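Local coordinates for protein sylvaticin (Pythium sylvaticum, PDB 2POS) that is a secreted alpha-elicitin-like protein that, as in related elicitins, probably binds sterols or other lipids and may provoke defence responses in plants, at residues A[9-12]-A[13-16]. Residues are numbered along the deposited sequence; the frame is centred on the assembly and turned at random.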
loop_
_atom_site.group_PDB
_atom_site.type_symbol
_atom_site.label_atom_id
_atom_site.label_comp_id
_atom_site.label_asym_id
_atom_site.label_seq_id
_atom_site.Cartn_x
_atom_site.Cartn_y
_atom_site.Cartn_z
ATOM N N PHE A 9 8.444 -5.110 13.473
ATOM C CA PHE A 9 9.170 -5.105 12.204
ATOM C C PHE A 9 8.770 -6.287 11.319
ATOM O O PHE A 9 8.807 -6.184 10.090
ATOM C CB PHE A 9 10.691 -5.079 12.423
ATOM C CG PHE A 9 11.475 -4.875 11.157
ATOM C CD1 PHE A 9 11.669 -3.601 10.642
ATOM C CD2 PHE A 9 12.010 -5.961 10.470
ATOM C CE1 PHE A 9 12.385 -3.409 9.467
ATOM C CE2 PHE A 9 12.723 -5.779 9.292
ATOM C CZ PHE A 9 12.911 -4.505 8.790
ATOM N N THR A 10 8.376 -7.396 11.949
ATOM C CA THR A 10 7.958 -8.606 11.235
ATOM C C THR A 10 6.809 -8.352 10.259
ATOM O O THR A 10 6.619 -9.096 9.298
ATOM C CB THR A 10 7.587 -9.759 12.206
ATOM O OG1 THR A 10 6.648 -9.295 13.183
ATOM C CG2 THR A 10 8.831 -10.295 12.912
ATOM N N GLU A 11 6.051 -7.281 10.493
ATOM C CA GLU A 11 4.996 -6.889 9.575
ATOM C C GLU A 11 5.552 -6.646 8.170
ATOM O O GLU A 11 4.883 -6.962 7.192
ATOM C CB GLU A 11 4.262 -5.654 10.099
ATOM C CG GLU A 11 3.016 -5.251 9.316
ATOM C CD GLU A 11 1.802 -6.135 9.570
ATOM O OE1 GLU A 11 1.815 -6.976 10.492
ATOM O OE2 GLU A 11 0.810 -5.970 8.835
ATOM N N PHE A 12 6.765 -6.096 8.063
ATOM C CA PHE A 12 7.389 -5.881 6.751
ATOM C C PHE A 12 7.494 -7.192 5.989
ATOM O O PHE A 12 7.266 -7.233 4.777
ATOM C CB PHE A 12 8.802 -5.285 6.864
ATOM C CG PHE A 12 8.835 -3.808 7.128
ATOM C CD1 PHE A 12 9.120 -3.328 8.403
ATOM C CD2 PHE A 12 8.600 -2.894 6.104
ATOM C CE1 PHE A 12 9.170 -1.959 8.658
ATOM C CE2 PHE A 12 8.633 -1.514 6.354
ATOM C CZ PHE A 12 8.921 -1.052 7.627
ATOM N N PHE A 13 7.830 -8.269 6.696
ATOM C CA PHE A 13 8.066 -9.549 6.028
ATOM C C PHE A 13 6.817 -10.095 5.352
ATOM O O PHE A 13 6.908 -10.852 4.382
ATOM C CB PHE A 13 8.667 -10.587 6.983
ATOM C CG PHE A 13 9.990 -10.169 7.595
ATOM C CD1 PHE A 13 10.268 -10.470 8.926
ATOM C CD2 PHE A 13 10.957 -9.503 6.844
ATOM C CE1 PHE A 13 11.478 -10.098 9.503
ATOM C CE2 PHE A 13 12.178 -9.135 7.417
ATOM C CZ PHE A 13 12.431 -9.441 8.752
ATOM N N LYS A 14 5.642 -9.696 5.850
ATOM C CA LYS A 14 4.377 -10.082 5.220
ATOM C C LYS A 14 4.266 -9.605 3.777
ATOM O O LYS A 14 3.537 -10.202 2.986
ATOM C CB LYS A 14 3.187 -9.492 5.978
ATOM C CG LYS A 14 2.851 -10.132 7.294
ATOM C CD LYS A 14 1.579 -9.456 7.793
ATOM C CE LYS A 14 1.222 -9.892 9.180
ATOM N NZ LYS A 14 0.013 -9.135 9.616
ATOM N N LEU A 15 4.958 -8.516 3.456
ATOM C CA LEU A 15 4.877 -7.905 2.131
ATOM C C LEU A 15 5.678 -8.644 1.056
ATOM O O LEU A 15 5.581 -8.302 -0.119
ATOM C CB LEU A 15 5.333 -6.444 2.198
ATOM C CG LEU A 15 4.627 -5.534 3.207
ATOM C CD1 LEU A 15 5.312 -4.172 3.208
ATOM C CD2 LEU A 15 3.151 -5.403 2.893
ATOM N N ALA A 16 6.452 -9.656 1.452
ATOM C CA ALA A 16 7.391 -10.323 0.527
ATOM C C ALA A 16 6.769 -10.811 -0.792
ATOM O O ALA A 16 7.358 -10.616 -1.859
ATOM C CB ALA A 16 8.133 -11.460 1.235
#
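E11 and K14, three residues apart in one helical turn, bring their charged ends together: NZ of K14 lies 2.9 Å from OE1 of E11, meeting that oxygen on its syn side and 28° out of the carboxylate plane. OE2 of E11 receives a second, weak bond from the same ammonium group. The glutamate chain runs out with CG anti to the backbone N (chi1 -172°) and then bends at chi2, while the lysine, extended beyond CG, passes it so that CE packs 3.3 Å from OE1 of E11. Both charges have further partners, the backbone N of N69 for OE2 of E11 and the carbonyl of N67 for NZ of K14, and these two outer bonds tie the pair, on the first short helix of the elicitin fold and just after it, to the loop before strand 73-75. The backbone bonds here run from residue i+3 back to residue i: N of K14 bonds to O of E11, and N of L15 to O of F12 at 3.0 Å. F13 to A16 form a type I beta turn. Away from the charges, F9 turns its edge toward the face of F13 in an offset edge-to-face pair, planes at 83° and centroids 5.5 Å apart; CE2 of F9 comes to 3.7 Å from CZ of F13. F12 puts CD1 over one face of the F9 ring, near its rim, and also touches L73.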